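Side-chain contacts in KmHsv2 (Kluyveromyces marxianus, PDB 3VU4), which probably binds phosphoinositides on membranes as a PROPPIN-family beta-propeller protein related to the autophagy factor Atg18: residues 103-108 with 114-119; 296-301 with 330-335. All coordinates share one frame; numbering follows the deposited sequence.

Contact 1: residues 103-108 with 114-119; sequences VKDLFL and VVSYGD. With SO4 (sulfate ion), chain C.
Lys-104 to Phe-107 pair with Val-114 to Ser-116 in an antiparallel beta hairpin, the first two strands of one four-stranded blade of the beta-propeller. Phe-107 and Val-114 form a hydrogen-bonded pair, and Leu-106 and Val-115 a non-hydrogen-bonded one. Next comes a beta bulge, where Lys-104 and Asp-105 both lie opposite Ser-116: Lys-104 N donates to Ser-116 O (2.7 Å), and Ser-116 N to Asp-105 O (3.0 Å). The Asp-105 N-H goes to the serine hydroxyl instead of a backbone carbonyl, with Asp-105 N 2.9 Å from Ser-116 OG. OG, turned to Asp-105 by its place between the backbone N and the carbonyl carbon (chi1 75°), also donates to OD2 on the anti side of the carboxylate, 23° out of its plane. Without the hydroxyl, as in an alanine here, the Asp-105 N-H would probably lose its acceptor and the carboxylate be freer to turn. On one face, Val-115 spreads its two methyls: CG2 lies alongside Leu-106 CD1 (3.5 Å), while CG1 meets Val-103 CG1. Val-103 and Leu-106 also touch Val-83 of the preceding blade. On the other face, Val-114 CB sits at the edge of the Phe-107 ring, and both residues pack on Phe-145 of the following blade. The extended Lys-104 chain runs to the strand end, where NZ donates to Gly-118 O (2.6 Å) and to O1 of a sulfate, probably from the crystallisation liquor (3.1 Å).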
ATOM      1  N   VAL A 103     -10.364 -12.853 -10.052  1.00 49.36           N
ATOM      2  CA  VAL A 103     -10.199 -11.893  -8.975  1.00 48.70           C
ATOM      3  C   VAL A 103      -8.986 -10.991  -9.196  1.00 49.00           C
ATOM      4  O   VAL A 103      -7.879 -11.477  -9.444  1.00 48.10           O
ATOM      5  CB  VAL A 103     -10.039 -12.603  -7.620  1.00 48.84           C
ATOM      6  CG1 VAL A 103      -9.826 -11.579  -6.516  1.00 49.70           C
ATOM      7  CG2 VAL A 103     -11.268 -13.441  -7.332  1.00 49.30           C
ATOM      8  N   LYS A 104      -9.214  -9.677  -9.105  1.00 48.43           N
ATOM      9  CA  LYS A 104      -8.167  -8.661  -9.258  1.00 46.42           C
ATOM     10  C   LYS A 104      -7.737  -8.191  -7.867  1.00 46.01           C
ATOM     11  O   LYS A 104      -6.788  -8.715  -7.282  1.00 46.26           O
ATOM     12  CB  LYS A 104      -8.683  -7.451 -10.046  1.00 46.13           C
ATOM     13  CG  LYS A 104      -8.996  -7.695 -11.511  1.00 45.77           C
ATOM     14  CD  LYS A 104      -9.442  -6.387 -12.152  1.00 49.05           C
ATOM     15  CE  LYS A 104      -9.769  -6.535 -13.632  1.00 50.86           C
ATOM     16  NZ  LYS A 104     -10.187  -5.222 -14.225  1.00 53.10           N
ATOM     17  N   ASP A 105      -8.447  -7.204  -7.330  1.00 45.84           N
ATOM     18  CA  ASP A 105      -8.136  -6.688  -6.002  1.00 44.79           C
ATOM     19  C   ASP A 105      -8.847  -7.518  -4.935  1.00 44.09           C
ATOM     20  O   ASP A 105      -9.908  -8.089  -5.187  1.00 42.88           O
ATOM     21  CB  ASP A 105      -8.564  -5.226  -5.903  1.00 46.34           C
ATOM     22  CG  ASP A 105      -7.844  -4.342  -6.903  1.00 48.85           C
ATOM     23  OD1 ASP A 105      -6.607  -4.166  -6.757  1.00 48.68           O
ATOM     24  OD2 ASP A 105      -8.514  -3.831  -7.832  1.00 47.40           O
ATOM     25  N   LEU A 106      -8.257  -7.578  -3.745  1.00 43.17           N
ATOM     26  CA  LEU A 106      -8.818  -8.338  -2.635  1.00 41.60           C
ATOM     27  C   LEU A 106      -8.422  -7.714  -1.298  1.00 42.78           C
ATOM     28  O   LEU A 106      -7.234  -7.612  -0.983  1.00 42.08           O
ATOM     29  CB  LEU A 106      -8.325  -9.783  -2.693  1.00 40.59           C
ATOM     30  CG  LEU A 106      -8.853 -10.716  -1.603  1.00 41.05           C
ATOM     31  CD1 LEU A 106     -10.369 -10.725  -1.653  1.00 40.64           C
ATOM     32  CD2 LEU A 106      -8.303 -12.118  -1.796  1.00 38.11           C
ATOM     33  N   PHE A 107      -9.422  -7.305  -0.515  1.00 43.54           N
ATOM     34  CA  PHE A 107      -9.191  -6.679   0.789  1.00 43.32           C
ATOM     35  C   PHE A 107      -9.980  -7.367   1.903  1.00 44.83           C
ATOM     36  O   PHE A 107     -11.067  -7.894   1.676  1.00 44.92           O
ATOM     37  CB  PHE A 107      -9.586  -5.207   0.725  1.00 42.33           C
ATOM     38  CG  PHE A 107      -8.826  -4.421  -0.298  1.00 42.14           C
ATOM     39  CD1 PHE A 107      -7.523  -4.009  -0.051  1.00 41.97           C
ATOM     40  CD2 PHE A 107      -9.417  -4.078  -1.506  1.00 43.92           C
ATOM     41  CE1 PHE A 107      -6.815  -3.260  -0.996  1.00 41.18           C
ATOM     42  CE2 PHE A 107      -8.715  -3.327  -2.461  1.00 44.44           C
ATOM     43  CZ  PHE A 107      -7.412  -2.919  -2.200  1.00 41.97           C
ATOM     44  N   LEU A 108      -9.436  -7.340   3.113  1.00 47.70           N
ATOM     45  CA  LEU A 108     -10.076  -7.976   4.260  1.00 49.91           C
ATOM     46  C   LEU A 108     -10.129  -7.090   5.506  1.00 52.44           C
ATOM     47  O   LEU A 108      -9.199  -6.335   5.791  1.00 52.28           O
ATOM     48  CB  LEU A 108      -9.329  -9.263   4.622  1.00 49.18           C
ATOM     49  CG  LEU A 108      -9.141 -10.334   3.548  1.00 49.13           C
ATOM     50  CD1 LEU A 108      -8.072 -11.317   3.996  1.00 47.89           C
ATOM     51  CD2 LEU A 108     -10.455 -11.041   3.293  1.00 49.07           C
ATOM     52  N   VAL A 114     -13.617  -7.327   0.555  1.00 46.30           N
ATOM     53  CA  VAL A 114     -13.785  -6.583  -0.689  1.00 45.23           C
ATOM     54  C   VAL A 114     -13.103  -7.363  -1.811  1.00 45.03           C
ATOM     55  O   VAL A 114     -11.948  -7.771  -1.669  1.00 45.92           O
ATOM     56  CB  VAL A 114     -13.172  -5.157  -0.568  1.00 44.68           C
ATOM     57  CG1 VAL A 114     -13.435  -4.364  -1.829  1.00 40.94           C
ATOM     58  CG2 VAL A 114     -13.760  -4.438   0.645  1.00 42.45           C
ATOM     59  N   VAL A 115     -13.824  -7.575  -2.914  1.00 43.43           N
ATOM     60  CA  VAL A 115     -13.309  -8.336  -4.062  1.00 43.98           C
ATOM     61  C   VAL A 115     -13.658  -7.691  -5.413  1.00 44.41           C
ATOM     62  O   VAL A 115     -14.832  -7.442  -5.696  1.00 46.14           O
ATOM     63  CB  VAL A 115     -13.897  -9.782  -4.081  1.00 42.85           C
ATOM     64  CG1 VAL A 115     -13.305 -10.575  -5.237  1.00 40.33           C
ATOM     65  CG2 VAL A 115     -13.636 -10.479  -2.756  1.00 42.85           C
ATOM     66  N   SER A 116     -12.658  -7.430  -6.250  1.00 42.39           N
ATOM     67  CA  SER A 116     -12.937  -6.840  -7.552  1.00 43.15           C
ATOM     68  C   SER A 116     -12.545  -7.810  -8.648  1.00 44.46           C
ATOM     69  O   SER A 116     -11.618  -8.604  -8.499  1.00 44.85           O
ATOM     70  CB  SER A 116     -12.195  -5.510  -7.746  1.00 43.83           C
ATOM     71  OG  SER A 116     -10.813  -5.703  -7.989  1.00 46.98           O
ATOM     72  N   TYR A 117     -13.269  -7.739  -9.754  1.00 45.13           N
ATOM     73  CA  TYR A 117     -13.034  -8.604 -10.891  1.00 47.35           C
ATOM     74  C   TYR A 117     -13.669  -7.895 -12.056  1.00 47.83           C
ATOM     75  O   TYR A 117     -14.730  -7.296 -11.908  1.00 49.64           O
ATOM     76  CB  TYR A 117     -13.711  -9.960 -10.677  1.00 48.67           C
ATOM     77  CG  TYR A 117     -15.122  -9.854 -10.144  1.00 49.30           C
ATOM     78  CD1 TYR A 117     -15.362  -9.560  -8.797  1.00 48.64           C
ATOM     79  CD2 TYR A 117     -16.219 -10.029 -10.985  1.00 49.75           C
ATOM     80  CE1 TYR A 117     -16.661  -9.444  -8.299  1.00 49.22           C
ATOM     81  CE2 TYR A 117     -17.526  -9.915 -10.501  1.00 51.47           C
ATOM     82  CZ  TYR A 117     -17.739  -9.621  -9.158  1.00 50.56           C
ATOM     83  OH  TYR A 117     -19.023  -9.488  -8.683  1.00 48.09           O
ATOM     84  N   GLY A 118     -13.041  -7.964 -13.218  1.00 48.48           N
ATOM     85  CA  GLY A 118     -13.603  -7.269 -14.357  1.00 49.59           C
ATOM     86  C   GLY A 118     -13.718  -5.815 -13.952  1.00 49.64           C
ATOM     87  O   GLY A 118     -12.733  -5.217 -13.505  1.00 49.29           O
ATOM     88  N   ASP A 119     -14.909  -5.243 -14.082  1.00 49.70           N
ATOM     89  CA  ASP A 119     -15.098  -3.851 -13.700  1.00 50.58           C
ATOM     90  C   ASP A 119     -16.135  -3.727 -12.595  1.00 49.44           C
ATOM     91  O   ASP A 119     -16.921  -2.778 -12.557  1.00 49.37           O
ATOM     92  CB  ASP A 119     -15.494  -3.008 -14.916  1.00 52.66           C
ATOM     93  CG  ASP A 119     -16.809  -3.430 -15.514  1.00 56.03           C
ATOM     94  OD1 ASP A 119     -17.374  -4.451 -15.061  1.00 57.30           O
ATOM     95  OD2 ASP A 119     -17.273  -2.735 -16.446  1.00 58.42           O
TER
HETATM   96  S   SO4 C 401     -10.168  -6.795 -17.682  1.00 80.53           S
HETATM   97  O1  SO4 C 401     -11.343  -6.526 -16.828  1.00 80.90           O
HETATM   98  O2  SO4 C 401      -9.110  -5.816 -17.376  1.00 79.35           O
HETATM   99  O3  SO4 C 401      -9.660  -8.150 -17.404  1.00 79.95           O
HETATM  100  O4  SO4 C 401     -10.559  -6.690 -19.101  1.00 79.46           O

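Contact 2: residues 296-301 with 330-335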
ATOM      1  N   CYS A 296      14.057  13.915  -0.249  1.00 44.70           N
ATOM      2  CA  CYS A 296      15.290  13.204  -0.539  1.00 45.85           C
ATOM      3  C   CYS A 296      15.035  12.139  -1.588  1.00 46.01           C
ATOM      4  O   CYS A 296      13.939  11.590  -1.668  1.00 46.10           O
ATOM      5  CB  CYS A 296      15.841  12.566   0.740  1.00 47.11           C
ATOM      6  SG  CYS A 296      14.621  11.641   1.705  1.00 51.94           S
ATOM      7  N   ASN A 297      16.057  11.854  -2.389  1.00 46.86           N
ATOM      8  CA  ASN A 297      15.963  10.865  -3.453  1.00 46.85           C
ATOM      9  C   ASN A 297      17.080   9.852  -3.306  1.00 46.23           C
ATOM     10  O   ASN A 297      18.245  10.154  -3.552  1.00 48.92           O
ATOM     11  CB  ASN A 297      16.064  11.558  -4.807  1.00 49.19           C
ATOM     12  CG  ASN A 297      15.110  12.735  -4.925  1.00 54.20           C
ATOM     13  OD1 ASN A 297      13.903  12.595  -4.708  1.00 55.55           O
ATOM     14  ND2 ASN A 297      15.646  13.906  -5.268  1.00 54.83           N
ATOM     15  N   PHE A 298      16.716   8.639  -2.920  1.00 43.53           N
ATOM     16  CA  PHE A 298      17.686   7.579  -2.710  1.00 41.09           C
ATOM     17  C   PHE A 298      17.641   6.543  -3.831  1.00 40.06           C
ATOM     18  O   PHE A 298      16.581   6.042  -4.183  1.00 38.72           O
ATOM     19  CB  PHE A 298      17.381   6.916  -1.372  1.00 40.23           C
ATOM     20  CG  PHE A 298      18.376   5.884  -0.957  1.00 39.62           C
ATOM     21  CD1 PHE A 298      19.490   6.238  -0.204  1.00 37.38           C
ATOM     22  CD2 PHE A 298      18.173   4.542  -1.270  1.00 37.76           C
ATOM     23  CE1 PHE A 298      20.375   5.268   0.236  1.00 38.17           C
ATOM     24  CE2 PHE A 298      19.058   3.561  -0.833  1.00 34.90           C
ATOM     25  CZ  PHE A 298      20.155   3.919  -0.081  1.00 36.57           C
ATOM     26  N   LYS A 299      18.799   6.220  -4.391  1.00 41.30           N
ATOM     27  CA  LYS A 299      18.863   5.226  -5.457  1.00 42.64           C
ATOM     28  C   LYS A 299      19.045   3.830  -4.875  1.00 40.52           C
ATOM     29  O   LYS A 299      20.031   3.537  -4.199  1.00 36.89           O
ATOM     30  CB  LYS A 299      19.991   5.564  -6.437  1.00 46.59           C
ATOM     31  CG  LYS A 299      19.752   6.892  -7.160  1.00 53.60           C
ATOM     32  CD  LYS A 299      20.741   7.140  -8.291  1.00 58.26           C
ATOM     33  CE  LYS A 299      20.416   8.443  -9.025  1.00 60.88           C
ATOM     34  NZ  LYS A 299      21.365   8.733 -10.147  1.00 62.76           N
ATOM     35  N   LEU A 300      18.059   2.980  -5.133  1.00 39.50           N
ATOM     36  CA  LEU A 300      18.064   1.619  -4.627  1.00 39.62           C
ATOM     37  C   LEU A 300      19.026   0.726  -5.400  1.00 40.24           C
ATOM     38  O   LEU A 300      19.268   0.926  -6.594  1.00 40.31           O
ATOM     39  CB  LEU A 300      16.644   1.054  -4.671  1.00 37.18           C
ATOM     40  CG  LEU A 300      15.669   1.861  -3.801  1.00 37.11           C
ATOM     41  CD1 LEU A 300      14.220   1.581  -4.203  1.00 33.20           C
ATOM     42  CD2 LEU A 300      15.935   1.542  -2.322  1.00 32.83           C
ATOM     43  N   SER A 301      19.581  -0.249  -4.691  1.00 40.94           N
ATOM     44  CA  SER A 301      20.528  -1.197  -5.251  1.00 42.37           C
ATOM     45  C   SER A 301      19.832  -2.503  -5.608  1.00 43.03           C
ATOM     46  O   SER A 301      19.439  -3.257  -4.726  1.00 43.76           O
ATOM     47  CB  SER A 301      21.637  -1.473  -4.234  1.00 42.06           C
ATOM     48  OG  SER A 301      22.385  -2.624  -4.582  1.00 43.24           O
ATOM     49  N   GLU A 330      14.684  -5.056   2.845  1.00 37.88           N
ATOM     50  CA  GLU A 330      15.597  -4.015   3.292  1.00 37.92           C
ATOM     51  C   GLU A 330      14.900  -2.973   4.157  1.00 37.40           C
ATOM     52  O   GLU A 330      13.807  -2.518   3.834  1.00 38.76           O
ATOM     53  CB  GLU A 330      16.227  -3.358   2.063  1.00 37.93           C
ATOM     54  CG  GLU A 330      17.371  -4.167   1.487  1.00 38.98           C
ATOM     55  CD  GLU A 330      17.412  -4.151  -0.016  1.00 38.32           C
ATOM     56  OE1 GLU A 330      16.982  -3.150  -0.614  1.00 38.50           O
ATOM     57  OE2 GLU A 330      17.893  -5.143  -0.600  1.00 41.13           O
ATOM     58  N   THR A 331      15.542  -2.598   5.256  1.00 37.26           N
ATOM     59  CA  THR A 331      14.991  -1.617   6.177  1.00 36.45           C
ATOM     60  C   THR A 331      15.725  -0.292   6.017  1.00 38.37           C
ATOM     61  O   THR A 331      16.948  -0.231   6.165  1.00 39.11           O
ATOM     62  CB  THR A 331      15.122  -2.116   7.620  1.00 36.55           C
ATOM     63  OG1 THR A 331      14.398  -3.343   7.754  1.00 36.52           O
ATOM     64  CG2 THR A 331      14.570  -1.102   8.602  1.00 33.98           C
ATOM     65  N   PHE A 332      14.983   0.767   5.707  1.00 38.50           N
ATOM     66  CA  PHE A 332      15.588   2.083   5.518  1.00 39.63           C
ATOM     67  C   PHE A 332      15.167   3.079   6.595  1.00 40.91           C
ATOM     68  O   PHE A 332      14.097   2.964   7.189  1.00 41.83           O
ATOM     69  CB  PHE A 332      15.227   2.646   4.136  1.00 37.34           C
ATOM     70  CG  PHE A 332      15.670   1.778   2.986  1.00 36.92           C
ATOM     71  CD1 PHE A 332      14.937   0.645   2.622  1.00 36.67           C
ATOM     72  CD2 PHE A 332      16.830   2.079   2.275  1.00 35.44           C
ATOM     73  CE1 PHE A 332      15.356  -0.178   1.563  1.00 35.85           C
ATOM     74  CE2 PHE A 332      17.259   1.264   1.217  1.00 37.44           C
ATOM     75  CZ  PHE A 332      16.517   0.131   0.860  1.00 34.48           C
ATOM     76  N   LYS A 333      16.015   4.067   6.833  1.00 42.91           N
ATOM     77  CA  LYS A 333      15.738   5.087   7.834  1.00 45.13           C
ATOM     78  C   LYS A 333      15.821   6.460   7.164  1.00 45.58           C
ATOM     79  O   LYS A 333      16.740   6.729   6.381  1.00 45.06           O
ATOM     80  CB  LYS A 333      16.771   4.985   8.959  1.00 48.98           C
ATOM     81  CG  LYS A 333      16.219   4.979  10.385  1.00 54.23           C
ATOM     82  CD  LYS A 333      15.919   6.374  10.895  1.00 58.07           C
ATOM     83  CE  LYS A 333      16.034   6.444  12.423  1.00 60.99           C
ATOM     84  NZ  LYS A 333      15.029   5.615  13.151  1.00 62.07           N
ATOM     85  N   VAL A 334      14.842   7.313   7.446  1.00 46.07           N
ATOM     86  CA  VAL A 334      14.820   8.665   6.896  1.00 45.85           C
ATOM     87  C   VAL A 334      15.267   9.563   8.045  1.00 46.35           C
ATOM     88  O   VAL A 334      14.646   9.584   9.106  1.00 48.06           O
ATOM     89  CB  VAL A 334      13.407   9.059   6.423  1.00 44.97           C
ATOM     90  CG1 VAL A 334      13.438  10.436   5.798  1.00 43.79           C
ATOM     91  CG2 VAL A 334      12.897   8.044   5.417  1.00 43.70           C
ATOM     92  N   VAL A 335      16.348  10.299   7.828  1.00 46.83           N
ATOM     93  CA  VAL A 335      16.909  11.148   8.867  1.00 48.27           C
ATOM     94  C   VAL A 335      17.283  12.548   8.402  1.00 48.76           C
ATOM     95  O   VAL A 335      17.784  12.729   7.289  1.00 47.88           O
ATOM     96  CB  VAL A 335      18.179  10.487   9.433  1.00 49.49           C
ATOM     97  CG1 VAL A 335      18.771  11.336  10.549  1.00 50.44           C
ATOM     98  CG2 VAL A 335      17.854   9.081   9.909  1.00 50.39           C
TER
HETATM   99  O   HOH W   1      17.771  -5.697  -3.131  1.00 42.54           O
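Strand 296-299 and strand 328-337 run in opposing senses on neighbouring blades of the propeller, their backbones far apart, with CA atoms 8.7 Å apart at Cys-296 and Val-334 and 10.0 Å at Leu-300 and Glu-330. The first is the outermost strand of its blade and the second the third strand of the next, so this is face-to-face packing of two sheets through side chains. At its centre is an offset edge-to-face aromatic pair: Phe-332 turns its edge toward the face of Phe-298, with ring centroids 5.6 Å apart and planes at 72°. The closest carbons are Phe-298 CE2 and Phe-332 CE2, at 3.6 Å. Phe-298 has its CG anti to the backbone N (chi1 -175°), which sends the ring across to the other blade. Leu-300 fills in beside both rings; its CD2 lies in the plane of the Phe-298 ring, at the edge, and touches Phe-332 CZ at 3.5 Å. Val-321 and Trp-323 of the second blade flank this group, touching Phe-332 and Leu-300 respectively, while Ile-345 meets Cys-296 and Phe-298. Toward the other end the packing is looser, with Cys-296 SG 4.4 Å from Val-334 CG1. Glu-330, salt-bridged to Arg-350 and hydrogen-bonded to Trp-323, also accepts a bond from a water, whose oxygen is 2.6 Å from Glu-330 OE2 and which donates weakly to Ser-301 O.

The two contacts lie on opposite sides of the propeller, with centres 32 Å apart and nearest atoms about 21 Å apart, so neither touches the other. The centre of contact 1 is about 15 Å, and that of contact 2 about 17 Å, from the centre of the chain. They differ in kind: contact 1 holds two strands together within a blade, largely by backbone bonds, whereas contact 2 joins two successive blades through apolar side chains. Seven hydrogen bonds span contact 1, and no direct one spans contact 2. The sulfate belongs to contact 1; as a probable crystallisation ion it does not by itself mark a phosphoinositide site.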